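Local coordinates for ESX-1 secretion system protein eccD1 (Mycobacterium tuberculosis, PDB 4KV2) that forms part of the core complex of the ESX-1 type VII secretion system, which delivers virulence factors such as EsxA and EsxB to host cells, at residues Ala23-Pro26 with Met27-Ile31; Val35-Leu38 with Ser39-Glu43; Ala80-Val83 with Asp84-Leu88. One frame throughout, in Å; residues are numbered along the deposited sequence.

Contact 1. Residues Ala23-Pro26 with Met27-Ile31; sequences AAVP and METYI
Between Ala23-Pro26 and Met27-Ile31 the chain changes from an extended to a helical path: Pro26 keeps an extended backbone, and Met27 to Thr29 have helical backbone angles without the regular bonds. The turn is closed where Thr29 N donates to Pro26 O at 3.1 Å, with an N-H...O angle of 155°. Tyr30 N then reaches Met27 O at 3.2 Å, and Tyr30 stands at the N-cap of helix 31-41, its carbonyl oxygen taking a bond from Thr34 OG1 further along.

The hydroxyl of Thr29 repeats the grip of its own amide. Turned beside the backbone N (chi1 -48°), OG1 also donates to Pro26 O, again at 3.1 Å, and both donors approach from the same face of the carbonyl plane. Thr29 also packs on Val25, whose CG1 lies 3.6 Å from Thr29 CB, the two side chains crossing at about a right angle. Within this ubiquitin-like domain the turn links strand 15-22 of the sheet to helix 31-41. The helix of the second subunit packs against it: Val25, Pro26, Thr29 and Tyr30 meet Val41, Glu40, Ala36 and Val37 of that neighbouring chain, respectively.

Tyr30, which also touches Phe63 and Leu21 of its own chain, holds its CG in the crowded position between N and carbonyl carbon (chi1 60°), which folds the ring back under the turn. Met27 O sits over the ring centre, 3.9 Å above its plane, while Val25 O lies at the edge, 3.7 Å from Tyr30 CE2. The phenol end adds a bridge through water: Tyr30 OH donates to water 1 at 2.6 Å, and that water donates to Val25 O at 2.7 Å.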
ATOM      1  N   ALA A  23      -5.230   6.320  -6.421  1.00 20.59           N
ATOM      2  CA  ALA A  23      -6.485   6.633  -7.072  1.00 21.83           C
ATOM      3  C   ALA A  23      -6.644   6.033  -8.465  1.00 22.91           C
ATOM      4  O   ALA A  23      -7.755   5.737  -8.838  1.00 24.33           O
ATOM      5  CB  ALA A  23      -6.652   8.142  -7.160  1.00 23.21           C
ATOM      6  N   ALA A  24      -5.555   5.898  -9.241  1.00 22.88           N
ATOM      7  CA  ALA A  24      -5.644   5.648 -10.684  1.00 24.60           C
ATOM      8  C   ALA A  24      -5.123   4.266 -11.136  1.00 25.23           C
ATOM      9  O   ALA A  24      -5.232   3.910 -12.302  1.00 27.33           O
ATOM     10  CB  ALA A  24      -4.931   6.764 -11.439  1.00 25.43           C
ATOM     11  N   VAL A  25      -4.608   3.487 -10.186  1.00 24.09           N
ATOM     12  CA  VAL A  25      -4.055   2.167 -10.424  1.00 25.13           C
ATOM     13  C   VAL A  25      -5.142   1.144 -10.106  1.00 26.06           C
ATOM     14  O   VAL A  25      -5.905   1.329  -9.156  1.00 24.82           O
ATOM     15  CB  VAL A  25      -2.862   1.966  -9.470  1.00 24.46           C
ATOM     16  CG1 VAL A  25      -2.299   0.564  -9.538  1.00 26.73           C
ATOM     17  CG2 VAL A  25      -1.784   2.990  -9.785  1.00 24.37           C
ATOM     18  N   PRO A  26      -5.204   0.038 -10.870  1.00 21.27           N
ATOM     19  CA  PRO A  26      -6.228  -0.957 -10.590  1.00 20.47           C
ATOM     20  C   PRO A  26      -6.161  -1.481  -9.159  1.00 18.61           C
ATOM     21  O   PRO A  26      -5.083  -1.685  -8.610  1.00 18.00           O
ATOM     22  CB  PRO A  26      -5.929  -2.067 -11.606  1.00 22.76           C
ATOM     23  CG  PRO A  26      -5.357  -1.326 -12.756  1.00 24.95           C
ATOM     24  CD  PRO A  26      -4.476  -0.292 -12.110  1.00 24.01           C
ATOM     25  N   MET A  27      -7.330  -1.662  -8.577  1.00 18.24           N
ATOM     26  CA  MET A  27      -7.449  -2.177  -7.213  1.00 17.43           C
ATOM     27  C   MET A  27      -6.736  -3.515  -6.982  1.00 17.56           C
ATOM     28  O   MET A  27      -6.129  -3.698  -5.935  1.00 16.54           O
ATOM     29  CB  MET A  27      -8.913  -2.275  -6.826  1.00 18.09           C
ATOM     30  CG  MET A  27      -9.549  -0.943  -6.425  1.00 18.46           C
ATOM     31  SD  MET A  27     -11.346  -0.974  -6.189  1.00 20.56           S
ATOM     32  CE  MET A  27     -11.966  -0.583  -7.821  1.00 22.12           C
ATOM     33  N   GLU A  28      -6.743  -4.401  -7.971  1.00 19.82           N
ATOM     34  CA  GLU A  28      -6.037  -5.700  -7.869  1.00 21.47           C
ATOM     35  C   GLU A  28      -4.530  -5.573  -7.578  1.00 20.84           C
ATOM     36  O   GLU A  28      -3.938  -6.484  -7.020  1.00 21.34           O
ATOM     37  CB  GLU A  28      -6.263  -6.579  -9.128  1.00 25.67           C
ATOM     38  CG  GLU A  28      -5.814  -5.971 -10.441  1.00 27.68           C
ATOM     39  CD  GLU A  28      -6.410  -6.635 -11.682  1.00 32.62           C
ATOM     40  OE1 GLU A  28      -7.287  -7.529 -11.563  1.00 35.24           O
ATOM     41  OE2 GLU A  28      -5.995  -6.240 -12.800  1.00 35.46           O
ATOM     42  N   THR A  29      -3.936  -4.432  -7.940  1.00 19.98           N
ATOM     43  CA  THR A  29      -2.489  -4.219  -7.817  1.00 20.54           C
ATOM     44  C   THR A  29      -2.059  -4.082  -6.342  1.00 18.75           C
ATOM     45  O   THR A  29      -0.939  -4.448  -5.982  1.00 19.93           O
ATOM     46  CB  THR A  29      -2.050  -2.944  -8.591  1.00 21.18           C
ATOM     47  OG1 THR A  29      -2.627  -2.965  -9.911  1.00 22.84           O
ATOM     48  CG2 THR A  29      -0.540  -2.881  -8.708  1.00 23.22           C
ATOM     49  N   TYR A  30      -2.959  -3.603  -5.493  1.00 16.89           N
ATOM     50  CA  TYR A  30      -2.618  -3.344  -4.100  1.00 16.34           C
ATOM     51  C   TYR A  30      -3.565  -3.941  -3.081  1.00 15.96           C
ATOM     52  O   TYR A  30      -3.325  -3.830  -1.883  1.00 16.36           O
ATOM     53  CB  TYR A  30      -2.478  -1.818  -3.853  1.00 16.27           C
ATOM     54  CG  TYR A  30      -3.738  -1.033  -4.154  1.00 16.07           C
ATOM     55  CD1 TYR A  30      -4.730  -0.863  -3.186  1.00 15.76           C
ATOM     56  CD2 TYR A  30      -3.927  -0.462  -5.400  1.00 16.83           C
ATOM     57  CE1 TYR A  30      -5.884  -0.151  -3.464  1.00 16.61           C
ATOM     58  CE2 TYR A  30      -5.072   0.274  -5.691  1.00 17.15           C
ATOM     59  CZ  TYR A  30      -6.044   0.431  -4.713  1.00 17.11           C
ATOM     60  OH  TYR A  30      -7.182   1.137  -5.011  1.00 18.58           O
ATOM     61  N   ILE A  31      -4.622  -4.612  -3.504  1.00 16.56           N
ATOM     62  CA  ILE A  31      -5.589  -5.064  -2.504  1.00 17.10           C
ATOM     63  C   ILE A  31      -5.010  -6.105  -1.526  1.00 17.83           C
ATOM     64  O   ILE A  31      -5.337  -6.095  -0.331  1.00 17.88           O
ATOM     65  CB  ILE A  31      -6.876  -5.599  -3.142  1.00 18.72           C
ATOM     66  CG1 ILE A  31      -7.891  -5.903  -2.018  1.00 20.05           C
ATOM     67  CG2 ILE A  31      -6.586  -6.798  -4.011  1.00 20.33           C
ATOM     68  CD1 ILE A  31      -9.304  -5.915  -2.462  1.00 22.26           C
TER
HETATM   69  O   HOH W   1      -7.254   2.570  -7.190  1.00 13.35           O

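Contact 2. Residues Val35-Leu38 with Ser39-Glu43; sequences VAVL and SEVLE
The flat groups that meet between Val35-Leu38 and Ser39-Glu43 are peptide units, joined end on as carbonyl to amide and not face to face. Ser39 N donates to Val35 O at 2.9 Å and Glu40 N to Ala36 O at 3.2 Å; Val41 N follows with Val37 O at 2.8 Å and Leu42 N with Leu38 O at 2.9 Å. Methyl and methylene groups crowd the flanks of these oxygens: Val41 CG2 lies 3.3 Å from Val37 O, and Glu40 CG, beside its own backbone N (chi1 -62°), lies 3.3 Å from Ala36 O.

These are four consecutive i to i+4 bonds at the C-terminal end of helix 31-41, the helix packed on the sheet of the ubiquitin-like fold. Leu38 and Leu42 face that sheet, reaching Ile10 and Thr12. Val37 and Val41 instead meet each other through CG1 and CG2 at 4.2 Å and both pack on Met3 of the second subunit. With these four amide-carbonyl pairs bonded within the helix, its side chains can present one apolar flank to their own sheet and another to the partner chain.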
ATOM      1  N   VAL A  35      -5.029  -5.795   2.602  1.00 18.26           N
ATOM      2  CA  VAL A  35      -5.619  -6.749   3.535  1.00 18.52           C
ATOM      3  C   VAL A  35      -4.568  -7.121   4.573  1.00 17.18           C
ATOM      4  O   VAL A  35      -4.845  -7.160   5.766  1.00 17.35           O
ATOM      5  CB  VAL A  35      -6.133  -8.019   2.784  1.00 21.34           C
ATOM      6  CG1 VAL A  35      -6.472  -9.117   3.769  1.00 24.09           C
ATOM      7  CG2 VAL A  35      -7.322  -7.673   1.914  1.00 24.30           C
ATOM      8  N   ALA A  36      -3.338  -7.348   4.119  1.00 17.05           N
ATOM      9  CA  ALA A  36      -2.280  -7.775   5.012  1.00 18.33           C
ATOM     10  C   ALA A  36      -1.930  -6.703   6.067  1.00 17.62           C
ATOM     11  O   ALA A  36      -1.762  -6.996   7.254  1.00 18.73           O
ATOM     12  CB  ALA A  36      -1.074  -8.178   4.208  1.00 20.63           C
ATOM     13  N   VAL A  37      -1.853  -5.456   5.606  1.00 17.26           N
ATOM     14  CA  VAL A  37      -1.605  -4.303   6.493  1.00 18.83           C
ATOM     15  C   VAL A  37      -2.723  -4.159   7.522  1.00 18.29           C
ATOM     16  O   VAL A  37      -2.445  -4.010   8.730  1.00 19.54           O
ATOM     17  CB  VAL A  37      -1.436  -3.005   5.661  1.00 21.14           C
ATOM     18  CG1 VAL A  37      -1.487  -1.772   6.554  1.00 24.92           C
ATOM     19  CG2 VAL A  37      -0.140  -3.069   4.873  1.00 23.42           C
ATOM     20  N   LEU A  38      -3.983  -4.230   7.067  1.00 17.80           N
ATOM     21  CA  LEU A  38      -5.123  -4.036   7.972  1.00 19.22           C
ATOM     22  C   LEU A  38      -5.164  -5.153   9.009  1.00 19.00           C
ATOM     23  O   LEU A  38      -5.424  -4.902  10.188  1.00 19.91           O
ATOM     24  CB  LEU A  38      -6.437  -3.983   7.217  1.00 20.96           C
ATOM     25  CG  LEU A  38      -6.689  -2.692   6.458  1.00 24.37           C
ATOM     26  CD1 LEU A  38      -7.796  -2.921   5.457  1.00 27.01           C
ATOM     27  CD2 LEU A  38      -7.088  -1.610   7.442  1.00 28.62           C
ATOM     28  N   SER A  39      -4.831  -6.378   8.570  1.00 19.16           N
ATOM     29  CA  SER A  39      -4.729  -7.494   9.507  1.00 21.69           C
ATOM     30  C   SER A  39      -3.731  -7.189  10.641  1.00 22.75           C
ATOM     31  O   SER A  39      -3.981  -7.529  11.798  1.00 24.87           O
ATOM     32  CB  SER A  39      -4.326  -8.804   8.779  1.00 24.09           C
ATOM     33  OG  SER A  39      -4.261  -9.902   9.700  1.00 29.14           O
ATOM     34  N   GLU A  40      -2.597  -6.568  10.319  1.00 23.13           N
ATOM     35  CA  GLU A  40      -1.576  -6.248  11.337  1.00 26.35           C
ATOM     36  C   GLU A  40      -2.095  -5.115  12.220  1.00 26.49           C
ATOM     37  O   GLU A  40      -2.024  -5.169  13.464  1.00 28.59           O
ATOM     38  CB  GLU A  40      -0.260  -5.813  10.683  1.00 28.90           C
ATOM     39  CG  GLU A  40       0.398  -6.862   9.803  1.00 31.26           C
ATOM     40  CD  GLU A  40       1.451  -7.690  10.516  1.00 38.13           C
ATOM     41  OE1 GLU A  40       1.817  -7.363  11.662  1.00 41.49           O
ATOM     42  OE2 GLU A  40       1.943  -8.658   9.894  1.00 42.45           O
ATOM     43  N   VAL A  41      -2.645  -4.093  11.571  1.00 25.57           N
ATOM     44  CA  VAL A  41      -3.147  -2.908  12.291  1.00 28.26           C
ATOM     45  C   VAL A  41      -4.191  -3.320  13.317  1.00 28.34           C
ATOM     46  O   VAL A  41      -4.185  -2.814  14.425  1.00 31.10           O
ATOM     47  CB  VAL A  41      -3.718  -1.841  11.324  1.00 29.61           C
ATOM     48  CG1 VAL A  41      -4.463  -0.744  12.068  1.00 34.24           C
ATOM     49  CG2 VAL A  41      -2.604  -1.200  10.528  1.00 32.09           C
ATOM     50  N   LEU A  42      -5.072  -4.250  12.952  1.00 26.73           N
ATOM     51  CA  LEU A  42      -6.194  -4.621  13.803  1.00 28.67           C
ATOM     52  C   LEU A  42      -5.976  -5.938  14.539  1.00 29.92           C
ATOM     53  O   LEU A  42      -6.937  -6.530  15.051  1.00 32.07           O
ATOM     54  CB  LEU A  42      -7.470  -4.692  12.975  1.00 29.39           C
ATOM     55  CG  LEU A  42      -7.902  -3.405  12.281  1.00 31.34           C
ATOM     56  CD1 LEU A  42      -9.073  -3.688  11.354  1.00 33.41           C
ATOM     57  CD2 LEU A  42      -8.275  -2.308  13.260  1.00 35.74           C
ATOM     58  N   GLU A  43      -4.718  -6.378  14.641  1.00 30.26           N
ATOM     59  CA  GLU A  43      -4.439  -7.689  15.239  1.00 34.30           C
ATOM     60  C   GLU A  43      -4.805  -7.751  16.722  1.00 37.76           C
ATOM     61  O   GLU A  43      -5.221  -8.806  17.206  1.00 41.68           O
ATOM     62  CB  GLU A  43      -2.986  -8.124  15.021  1.00 36.53           C
ATOM     63  CG  GLU A  43      -1.950  -7.392  15.871  1.00 39.17           C
ATOM     64  CD  GLU A  43      -0.525  -7.719  15.454  1.00 43.28           C
ATOM     65  OE1 GLU A  43      -0.360  -8.390  14.423  1.00 43.82           O
ATOM     66  OE2 GLU A  43       0.428  -7.312  16.158  1.00 47.96           O
TER

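Contact 3. Residues Ala80-Val83 with Asp84-Leu88; sequences AGVV and DGSLL
Val83 carries the tightest part of this contact, a type II beta turn running from Val83 to Ser86 that leads into strand 86-91 of the ubiquitin-like sheet. Its carbonyl oxygen is held twice by one residue: Ser86 N donates to Val83 O at 3.1 Å (N-H...O angle 154°), and Ser86 OG donates to the same oxygen at 2.8 Å. Ser86 OG is turned beside its own backbone N (chi1 -74°), which lets it reach the oxygen from the same face as the amide. The valine side chain leans over the same hydroxyl, with Val83 CG2 3.4 Å from Ser86 OG. A water adds a further bond there, donating to Ser86 OG at 2.6 Å and, more weakly, to Gly81 O.

Asp84 and Gly85 are the two corner residues of the turn, and Gly85 has the positive phi (84°) expected at the third position of type II. Asp84 directs its side chain away from the turn, and its OD1 accepts a hydrogen bond from the backbone N of Arg7. Gly85 also shares a backbone bond with Arg7, so that the corner is tied to the neighbouring strand 5-12, which runs parallel to 86-91.

Val82 supplies the buried, apolar side of the contact. While Val83 lies on the surface, Val82 packs inward on Val8 of strand 5-12 and on Leu77. Just before the turn, Val82 CG1 lies 3.7 Å from Ser86 CB, and the same methyl reaches Leu88 CD1 at 4.3 Å.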
ATOM      1  N   ALA A  80     -14.157   3.601 -10.446  1.00 24.45           N
ATOM      2  CA  ALA A  80     -15.330   3.221  -9.666  1.00 25.15           C
ATOM      3  C   ALA A  80     -16.056   4.392  -9.030  1.00 26.28           C
ATOM      4  O   ALA A  80     -17.039   4.189  -8.304  1.00 28.03           O
ATOM      5  CB  ALA A  80     -14.939   2.210  -8.578  1.00 22.93           C
ATOM      6  N   GLY A  81     -15.590   5.612  -9.277  1.00 26.52           N
ATOM      7  CA  GLY A  81     -16.248   6.784  -8.731  1.00 27.79           C
ATOM      8  C   GLY A  81     -16.097   6.954  -7.234  1.00 26.30           C
ATOM      9  O   GLY A  81     -16.925   7.591  -6.599  1.00 28.21           O
ATOM     10  N   VAL A  82     -15.020   6.440  -6.664  1.00 23.46           N
ATOM     11  CA  VAL A  82     -14.800   6.571  -5.226  1.00 23.28           C
ATOM     12  C   VAL A  82     -14.149   7.925  -4.921  1.00 24.42           C
ATOM     13  O   VAL A  82     -13.115   8.266  -5.499  1.00 24.39           O
ATOM     14  CB  VAL A  82     -13.930   5.408  -4.696  1.00 21.37           C
ATOM     15  CG1 VAL A  82     -13.656   5.556  -3.212  1.00 22.75           C
ATOM     16  CG2 VAL A  82     -14.611   4.075  -4.954  1.00 20.82           C
ATOM     17  N   VAL A  83     -14.740   8.663  -3.987  1.00 29.08           N
ATOM     18  CA  VAL A  83     -14.324  10.035  -3.656  1.00 29.45           C
ATOM     19  C   VAL A  83     -13.660  10.042  -2.298  1.00 26.04           C
ATOM     20  O   VAL A  83     -13.839   9.100  -1.530  1.00 22.93           O
ATOM     21  CB  VAL A  83     -15.522  11.031  -3.681  1.00 32.43           C
ATOM     22  CG1 VAL A  83     -16.151  11.068  -5.063  1.00 36.98           C
ATOM     23  CG2 VAL A  83     -16.593  10.680  -2.648  1.00 31.41           C
ATOM     24  N   ASP A  84     -12.882  11.095  -2.007  1.00 26.42           N
ATOM     25  CA  ASP A  84     -12.238  11.228  -0.689  1.00 24.82           C
ATOM     26  C   ASP A  84     -13.220  11.053   0.476  1.00 23.87           C
ATOM     27  O   ASP A  84     -14.316  11.643   0.475  1.00 25.52           O
ATOM     28  CB  ASP A  84     -11.530  12.583  -0.522  1.00 27.07           C
ATOM     29  CG  ASP A  84     -10.255  12.695  -1.340  1.00 28.59           C
ATOM     30  OD1 ASP A  84      -9.500  11.718  -1.455  1.00 28.08           O
ATOM     31  OD2 ASP A  84      -9.995  13.783  -1.858  1.00 31.52           O
ATOM     32  N   GLY A  85     -12.811  10.239   1.454  1.00 21.90           N
ATOM     33  CA  GLY A  85     -13.600   9.979   2.656  1.00 22.08           C
ATOM     34  C   GLY A  85     -14.661   8.881   2.526  1.00 21.31           C
ATOM     35  O   GLY A  85     -15.355   8.563   3.496  1.00 21.91           O
ATOM     36  N   SER A  86     -14.798   8.292   1.340  1.00 20.88           N
ATOM     37  CA  SER A  86     -15.760   7.217   1.116  1.00 20.69           C
ATOM     38  C   SER A  86     -15.501   6.052   2.064  1.00 19.24           C
ATOM     39  O   SER A  86     -14.335   5.687   2.314  1.00 17.52           O
ATOM     40  CB  SER A  86     -15.659   6.674  -0.318  1.00 21.01           C
ATOM     41  OG  SER A  86     -16.212   7.540  -1.297  1.00 23.56           O
ATOM     42  N   LEU A  87     -16.591   5.439   2.539  1.00 20.16           N
ATOM     43  CA  LEU A  87     -16.515   4.208   3.316  1.00 19.64           C
ATOM     44  C   LEU A  87     -16.469   3.029   2.341  1.00 18.13           C
ATOM     45  O   LEU A  87     -17.332   2.893   1.459  1.00 19.05           O
ATOM     46  CB  LEU A  87     -17.753   3.988   4.213  1.00 22.75           C
ATOM     47  CG  LEU A  87     -17.947   4.775   5.491  1.00 25.70           C
ATOM     48  CD1 LEU A  87     -18.989   4.099   6.381  1.00 29.14           C
ATOM     49  CD2 LEU A  87     -16.635   4.881   6.234  1.00 25.18           C
ATOM     50  N   LEU A  88     -15.477   2.180   2.548  1.00 16.56           N
ATOM     51  CA  LEU A  88     -15.401   0.890   1.907  1.00 15.99           C
ATOM     52  C   LEU A  88     -15.300  -0.260   2.900  1.00 16.27           C
ATOM     53  O   LEU A  88     -14.954  -0.084   4.083  1.00 16.93           O
ATOM     54  CB  LEU A  88     -14.204   0.875   0.939  1.00 15.23           C
ATOM     55  CG  LEU A  88     -14.287   1.838  -0.249  1.00 15.84           C
ATOM     56  CD1 LEU A  88     -13.007   1.814  -1.111  1.00 16.37           C
ATOM     57  CD2 LEU A  88     -15.469   1.545  -1.131  1.00 17.52           C
TER
HETATM   58  O   HOH W   2     -17.767   7.098  -3.324  1.00 26.03           O

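How the contacts relate
Contacts 1 and 2 follow each other along the chain, the turn of contact 1 leading into the helix that contact 2 ends, with their centres about 18 Å apart. They do not otherwise touch within one chain, but they meet across the dimer: residues between 25 and 30 of one subunit pack on residues between 36 and 41 of the other. Contact 3 has no part in that interface. Its centre lies about 13 Å from that of contact 1, and the two are joined by packing of Met27 CE on Ala80 CB at 4.1 Å. Contacts 2 and 3 are on opposite sides of the chain's centre, centres about 20 Å and nearest atoms about 8 Å apart.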